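Local atomic coordinates of putative SAM-dependent O-methyltranferase (Podospora anserina, PDB entry 4YMH), a protein that binds S-adenosyl-L-homocysteine and probably transfers methyl groups from S-adenosylmethionine to oxygen atoms of its substrates, as in cation-dependent O-methyltransferases. Residues A[52-56]-A[225-229]; A[57-62]-A[82-87]; A[156-160]-A[214-218]. All blocks are in the same frame, centred on the assembly; numbering follows the deposited sequence.

In the fold
Helix 51-64 follows the cofactor-binding residue S49 and supplies the first segment of two contacts. Its opening turns, 52-56, wait 169 residues for their partner 225-229, so contact 1 closes the longest loop and encloses both others. The next residues, 57-62, pair after only 20 residues with 82-87 of helix 78-86, and contact 2 thus closes a short loop round strand 68-72. Later, helix 150-159 meets the start of strand 217-222 in contact 3, wholly separate along the chain from contact 2. Contacts 1 and 3 reach neighbouring antiparallel strands, 228-233 and 217-222, and the centres of these two contacts lie about 23 Å apart; contact 2 joins two helices.

Contact 1 (A[52-56]-A[225-229]); sequences LQGSW and FDGVT
The F225 ring meets helix 51-64 because its CG lies anti to the carbonyl carbon (chi1 -56°), while on the helix Q53 places its own CG anti to the carbonyl carbon as well and then runs extended across the ring, heading back toward the base of the phenylalanine. Q53 CG sits 3.5 Å from the centroid of the F225 ring and 8° off its normal, a CH-pi contact over the centre of one face. Beyond it the Q53 amide lies roughly parallel to the ring, with Q53 CD 4.0 Å from F225 CG. The rim of the ring is used differently. L52 CD2 approaches F225 CE1 at 4.0 Å near the ring plane. F225 CE2 in turn lies over one face of the W56 indole, offset toward its rim, and comes to 3.7 Å from W56 CD2; with ring planes at 58° this aromatic pair is oblique.

In the class I, Rossmann-like methyltransferase fold, this contact joins the helix just after the cofactor-binding residue S49 to the turn leading into strand 228-233, the antiparallel strand beside 167-171. The Q53 side chain lies about 6 Å from the bound S-adenosyl-L-homocysteine, and its NE2 makes a weak hydrogen bond to D172. At the start of the strand, V228 CG1 comes to 4.2 Å from W56 CH2, at the far end of the indole. The second subunit packs on the same cluster: its L222 touches F225, its L220 touches W56 and its S4 touches L52.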
# COMPACT_ATOMS: atom_id res chain seq x y z
N LEU A 52 -1.01 -2.39 -13.42
CA LEU A 52 -1.34 -2.71 -12.03
C LEU A 52 -1.36 -1.43 -11.20
O LEU A 52 -2.26 -1.21 -10.38
CB LEU A 52 -0.35 -3.72 -11.45
CG LEU A 52 -0.59 -4.18 -10.01
CD1 LEU A 52 -1.98 -4.82 -9.88
CD2 LEU A 52 0.51 -5.15 -9.56
N GLN A 53 -0.38 -0.55 -11.43
CA GLN A 53 -0.35 0.73 -10.73
C GLN A 53 -1.57 1.55 -11.07
O GLN A 53 -2.09 2.27 -10.22
CB GLN A 53 0.92 1.53 -11.06
CG GLN A 53 2.18 1.00 -10.43
CD GLN A 53 3.39 1.85 -10.79
OE1 GLN A 53 4.12 1.52 -11.73
NE2 GLN A 53 3.59 2.94 -10.06
N GLY A 54 -2.03 1.46 -12.32
CA GLY A 54 -3.27 2.09 -12.70
C GLY A 54 -4.47 1.62 -11.88
O GLY A 54 -5.28 2.42 -11.39
N SER A 55 -4.58 0.31 -11.74
CA SER A 55 -5.63 -0.25 -10.88
C SER A 55 -5.51 0.26 -9.44
O SER A 55 -6.51 0.56 -8.80
CB SER A 55 -5.59 -1.78 -10.90
OG SER A 55 -5.86 -2.25 -12.21
N TRP A 56 -4.28 0.38 -8.96
CA TRP A 56 -4.04 0.89 -7.60
C TRP A 56 -4.49 2.35 -7.45
O TRP A 56 -5.10 2.72 -6.45
CB TRP A 56 -2.56 0.74 -7.26
CG TRP A 56 -2.10 1.53 -6.07
CD1 TRP A 56 -2.42 1.30 -4.76
CD2 TRP A 56 -1.21 2.64 -6.08
NE1 TRP A 56 -1.78 2.21 -3.95
CE2 TRP A 56 -1.04 3.05 -4.74
CE3 TRP A 56 -0.54 3.34 -7.09
CZ2 TRP A 56 -0.22 4.12 -4.39
CZ3 TRP A 56 0.27 4.40 -6.74
CH2 TRP A 56 0.42 4.78 -5.40
N PHE A 225 5.83 -1.60 -5.77
CA PHE A 225 6.18 -1.01 -7.07
C PHE A 225 7.66 -0.59 -7.04
O PHE A 225 8.51 -1.38 -6.67
CB PHE A 225 5.24 0.15 -7.39
CG PHE A 225 3.77 -0.24 -7.39
CD1 PHE A 225 3.34 -1.37 -8.07
CD2 PHE A 225 2.82 0.51 -6.70
CE1 PHE A 225 2.00 -1.74 -8.08
CE2 PHE A 225 1.48 0.13 -6.71
CZ PHE A 225 1.08 -1.00 -7.40
N ASP A 226 7.96 0.66 -7.40
CA ASP A 226 9.35 1.13 -7.39
C ASP A 226 9.60 1.96 -6.12
O ASP A 226 10.43 2.87 -6.10
CB ASP A 226 9.65 1.93 -8.66
CG ASP A 226 11.15 2.24 -8.86
OD1 ASP A 226 12.01 1.51 -8.32
OD2 ASP A 226 11.45 3.23 -9.56
N GLY A 227 8.88 1.63 -5.05
CA GLY A 227 9.00 2.35 -3.79
C GLY A 227 8.00 3.49 -3.74
O GLY A 227 8.04 4.39 -4.57
N VAL A 228 7.10 3.46 -2.76
CA VAL A 228 6.09 4.51 -2.65
C VAL A 228 6.13 5.13 -1.26
O VAL A 228 5.85 4.45 -0.27
CB VAL A 228 4.68 3.98 -2.92
CG1 VAL A 228 3.63 5.09 -2.71
CG2 VAL A 228 4.61 3.39 -4.35
N THR A 229 6.49 6.40 -1.17
CA THR A 229 6.47 7.07 0.11
C THR A 229 5.09 7.67 0.38
O THR A 229 4.60 8.48 -0.41
CB THR A 229 7.55 8.16 0.22
OG1 THR A 229 8.84 7.57 -0.04
CG2 THR A 229 7.54 8.74 1.61

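Contact 2 (A[57-62]-A[82-87]); sequences MIFTAR and AWYEGT
Two helices of the Rossmann-like core, 51-64 and 78-86, pack here beside the cofactor pocket: the M57 side chain lies about 5 Å from bound S-adenosyl-L-homocysteine. Their short segments approach to 7.8 Å between axes and cross at -38°. The closest CA pair is I58 and G86, 4.4 Å apart; with no side chain on G86, A61 CB packs directly against its backbone.

M57 lies across one face of the W83 indole. Its CB is 3.9 Å from the centroid of the W83 six-membered ring, a CH-pi contact, and its SD stands over the same ring at 4.5 Å, a Met-aromatic contact. The backbone M57 O also touches W83 CZ3, at 3.3 Å. The bend at chi3 (-73°) carries M57 CE onto A82 CB, 3.6 Å away. A61 CB comes instead to the edge of the indole, which also packs edge-to-face with F142.

Two waters complete the seam. One donates to both A61 O and G86 O; the other, in the guanidinium plane of R62, accepts from R62 NE and appears to donate to E85 O. I58 CG2 covers one guanidinium face, while I58 CD1 packs 3.9 Å from E85 CB. The carboxylate of E85 is engaged by R88 and Y114. Such close helix-helix packing through alanine and glycine flanks the parallel part of the mixed sheet in this class I methyltransferase fold.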
# COMPACT_ATOMS: atom_id res chain seq x y z
N MET A 57 -4.18 3.17 -8.45
CA MET A 57 -4.58 4.57 -8.40
C MET A 57 -6.09 4.70 -8.40
O MET A 57 -6.65 5.46 -7.60
CB MET A 57 -3.97 5.34 -9.59
CG MET A 57 -2.45 5.41 -9.53
SD MET A 57 -1.76 6.27 -10.96
CE MET A 57 -1.99 5.09 -12.24
N ILE A 58 -6.76 3.95 -9.28
CA ILE A 58 -8.22 4.03 -9.35
C ILE A 58 -8.86 3.53 -8.04
O ILE A 58 -9.79 4.16 -7.52
CB ILE A 58 -8.76 3.22 -10.55
CG1 ILE A 58 -8.26 3.86 -11.86
CG2 ILE A 58 -10.28 3.17 -10.51
CD1 ILE A 58 -8.69 3.13 -13.11
N PHE A 59 -8.36 2.41 -7.53
CA PHE A 59 -8.86 1.87 -6.25
C PHE A 59 -8.70 2.90 -5.14
O PHE A 59 -9.64 3.18 -4.38
CB PHE A 59 -8.13 0.58 -5.89
CG PHE A 59 -8.67 -0.12 -4.65
CD1 PHE A 59 -8.33 0.31 -3.37
CD2 PHE A 59 -9.51 -1.23 -4.77
CE1 PHE A 59 -8.82 -0.34 -2.24
CE2 PHE A 59 -9.99 -1.88 -3.64
CZ PHE A 59 -9.67 -1.43 -2.38
N THR A 60 -7.50 3.46 -5.04
CA THR A 60 -7.17 4.43 -4.01
C THR A 60 -8.08 5.66 -4.08
O THR A 60 -8.56 6.15 -3.06
CB THR A 60 -5.70 4.85 -4.13
OG1 THR A 60 -4.88 3.68 -4.00
CG2 THR A 60 -5.32 5.84 -3.05
N ALA A 61 -8.32 6.15 -5.29
CA ALA A 61 -9.24 7.27 -5.48
C ALA A 61 -10.70 6.93 -5.12
O ALA A 61 -11.40 7.75 -4.52
CB ALA A 61 -9.18 7.77 -6.91
N ARG A 62 -11.17 5.75 -5.50
CA ARG A 62 -12.55 5.38 -5.16
C ARG A 62 -12.71 5.21 -3.65
O ARG A 62 -13.76 5.51 -3.08
CB ARG A 62 -12.97 4.09 -5.88
CG ARG A 62 -13.12 4.29 -7.40
CD ARG A 62 -14.06 3.29 -8.02
NE ARG A 62 -14.19 3.52 -9.46
CZ ARG A 62 -13.84 2.64 -10.41
NH1 ARG A 62 -13.36 1.45 -10.07
NH2 ARG A 62 -14.00 2.95 -11.69
N ALA A 82 -6.14 7.95 -14.85
CA ALA A 82 -6.49 7.01 -13.78
C ALA A 82 -7.24 7.72 -12.65
O ALA A 82 -8.30 7.24 -12.21
CB ALA A 82 -5.24 6.31 -13.22
N TRP A 83 -6.71 8.84 -12.18
CA TRP A 83 -7.38 9.63 -11.14
C TRP A 83 -8.78 10.06 -11.59
O TRP A 83 -9.76 10.01 -10.82
CB TRP A 83 -6.56 10.88 -10.78
CG TRP A 83 -5.16 10.60 -10.27
CD1 TRP A 83 -4.00 11.16 -10.74
CD2 TRP A 83 -4.78 9.72 -9.21
NE1 TRP A 83 -2.93 10.67 -10.04
CE2 TRP A 83 -3.38 9.79 -9.09
CE3 TRP A 83 -5.49 8.88 -8.34
CZ2 TRP A 83 -2.67 9.04 -8.14
CZ3 TRP A 83 -4.79 8.15 -7.41
CH2 TRP A 83 -3.39 8.23 -7.31
N TYR A 84 -8.86 10.50 -12.85
CA TYR A 84 -10.12 10.88 -13.47
C TYR A 84 -11.14 9.73 -13.37
O TYR A 84 -12.28 9.93 -12.92
CB TYR A 84 -9.88 11.30 -14.94
CG TYR A 84 -11.14 11.68 -15.71
CD1 TYR A 84 -11.68 12.95 -15.61
CD2 TYR A 84 -11.78 10.76 -16.52
CE1 TYR A 84 -12.82 13.30 -16.31
CE2 TYR A 84 -12.93 11.09 -17.22
CZ TYR A 84 -13.45 12.37 -17.11
OH TYR A 84 -14.59 12.71 -17.81
N GLU A 85 -10.71 8.53 -13.75
CA GLU A 85 -11.61 7.38 -13.69
C GLU A 85 -12.04 7.09 -12.25
O GLU A 85 -13.19 6.71 -11.98
CB GLU A 85 -10.94 6.13 -14.28
CG GLU A 85 -10.83 6.11 -15.81
CD GLU A 85 -12.16 5.90 -16.53
OE1 GLU A 85 -13.20 5.69 -15.85
OE2 GLU A 85 -12.16 5.95 -17.77
N GLY A 86 -11.11 7.29 -11.31
CA GLY A 86 -11.39 6.98 -9.92
C GLY A 86 -12.26 8.01 -9.23
O GLY A 86 -12.71 7.78 -8.10
N THR A 87 -12.49 9.15 -9.88
CA THR A 87 -13.33 10.19 -9.28
C THR A 87 -14.53 10.62 -10.14
O THR A 87 -15.02 11.75 -10.01
CB THR A 87 -12.48 11.44 -8.98
OG1 THR A 87 -11.82 11.86 -10.18
CG2 THR A 87 -11.46 11.13 -7.90
O HOH W 1 -13.69 9.24 -5.48
O HOH W 2 -15.06 5.78 -10.52

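Contact 3 (A[156-160]-A[214-218]); sequences TILDQ and DPRID
L158 and R216 bury the most surface here, and the guanidinium of R216 lies flat over L158 CB: that carbon sits over the centre of one guanidinium face, 3.5 Å from R216 CZ. The arginine chain bends at chi3, which turns its planar end across the leucine and edge-on to two carboxylates. At one edge R216 NH1 donates to D159 OD1 at 2.7 Å with an N-H...O angle of 165°, a salt bridge in which the oxygen is met nearly along its C-O axis. R216 NH2 adds a weak bond to the same oxygen. Both R216 nitrogens thus go to the single oxygen OD1, and the carboxylate and guanidinium planes are 46° apart, so the pairing is not a coplanar two-oxygen one.

The grip on D214 is side-on. R216 NH2 reaches D214 OD2 at 2.8 Å, nearly straight at 174°, and R216 NE reaches D214 OD1 at 3.0 Å; both oxygens use their syn lone pairs. D214 OD1 also accepts from R216 N, closing an Asx turn over a type I beta turn from D214 to I217. With both acids bonded, the guanidinium's rotation is fixed, and the two carboxylates would probably balance its positive charge.

I217 supplies the apolar remainder, with I217 CG2 3.7 Å from L158 CD1. The contact thus ties the C-terminal end of helix 150-159 to the turn that opens strand 217-222, outermost within this chain, with W233 of the adjacent strand 228-233 packing against both L158 and R216.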
# COMPACT_ATOMS: atom_id res chain seq x y z
N THR A 156 7.24 22.70 -0.18
CA THR A 156 6.29 23.72 -0.61
C THR A 156 4.92 23.29 -0.15
O THR A 156 4.17 24.07 0.47
CB THR A 156 6.33 23.93 -2.14
OG1 THR A 156 7.56 24.56 -2.51
CG2 THR A 156 5.17 24.83 -2.60
N ILE A 157 4.63 22.01 -0.37
CA ILE A 157 3.30 21.48 -0.10
C ILE A 157 2.98 21.65 1.37
O ILE A 157 1.91 22.12 1.74
CB ILE A 157 3.19 20.01 -0.53
CG1 ILE A 157 3.09 19.93 -2.05
CG2 ILE A 157 2.00 19.35 0.12
CD1 ILE A 157 3.37 18.56 -2.62
N LEU A 158 3.95 21.37 2.23
CA LEU A 158 3.65 21.48 3.64
C LEU A 158 3.66 22.94 4.06
O LEU A 158 2.81 23.36 4.85
CB LEU A 158 4.62 20.67 4.47
CG LEU A 158 4.57 19.19 4.12
CD1 LEU A 158 5.73 18.49 4.80
CD2 LEU A 158 3.24 18.57 4.55
N ASP A 159 4.59 23.72 3.51
CA ASP A 159 4.76 25.09 3.99
C ASP A 159 3.51 25.92 3.68
O ASP A 159 3.10 26.76 4.48
CB ASP A 159 5.98 25.77 3.37
CG ASP A 159 7.30 25.27 3.96
OD1 ASP A 159 7.30 24.51 4.96
OD2 ASP A 159 8.36 25.67 3.42
N GLN A 160 2.92 25.66 2.52
CA GLN A 160 1.77 26.45 2.06
C GLN A 160 0.42 25.80 2.37
O GLN A 160 -0.62 26.31 1.98
CB GLN A 160 1.86 26.71 0.55
CG GLN A 160 3.16 27.37 0.16
CD GLN A 160 3.18 27.86 -1.27
OE1 GLN A 160 4.23 28.24 -1.81
NE2 GLN A 160 2.01 27.86 -1.91
N ASP A 214 11.28 16.05 9.64
CA ASP A 214 10.21 17.06 9.59
C ASP A 214 9.14 16.73 10.63
O ASP A 214 8.47 15.72 10.52
CB ASP A 214 9.60 17.12 8.19
CG ASP A 214 8.74 18.37 7.97
OD1 ASP A 214 7.99 18.77 8.89
OD2 ASP A 214 8.82 18.96 6.88
N PRO A 215 8.99 17.60 11.64
CA PRO A 215 8.11 17.28 12.75
C PRO A 215 6.62 17.37 12.39
O PRO A 215 5.79 17.06 13.24
CB PRO A 215 8.47 18.32 13.82
CG PRO A 215 8.99 19.48 13.04
CD PRO A 215 9.66 18.90 11.81
N ARG A 216 6.30 17.79 11.18
CA ARG A 216 4.90 17.99 10.81
C ARG A 216 4.23 16.72 10.29
O ARG A 216 2.99 16.64 10.22
CB ARG A 216 4.78 19.10 9.76
CG ARG A 216 5.19 20.47 10.26
CD ARG A 216 5.27 21.48 9.10
NE ARG A 216 6.28 21.08 8.12
CZ ARG A 216 6.66 21.82 7.09
NH1 ARG A 216 6.11 23.01 6.88
NH2 ARG A 216 7.60 21.39 6.26
N ILE A 217 5.03 15.71 9.95
CA ILE A 217 4.51 14.60 9.16
C ILE A 217 4.82 13.21 9.70
O ILE A 217 5.83 13.01 10.37
CB ILE A 217 5.06 14.66 7.71
CG1 ILE A 217 6.59 14.77 7.71
CG2 ILE A 217 4.44 15.83 6.96
CD1 ILE A 217 7.23 14.76 6.31
N ASP A 218 3.93 12.27 9.39
CA ASP A 218 4.19 10.84 9.53
C ASP A 218 4.54 10.28 8.15
O ASP A 218 3.91 10.63 7.15
CB ASP A 218 2.98 10.08 10.10
CG ASP A 218 2.78 10.31 11.59
OD1 ASP A 218 3.76 10.65 12.30
OD2 ASP A 218 1.63 10.14 12.05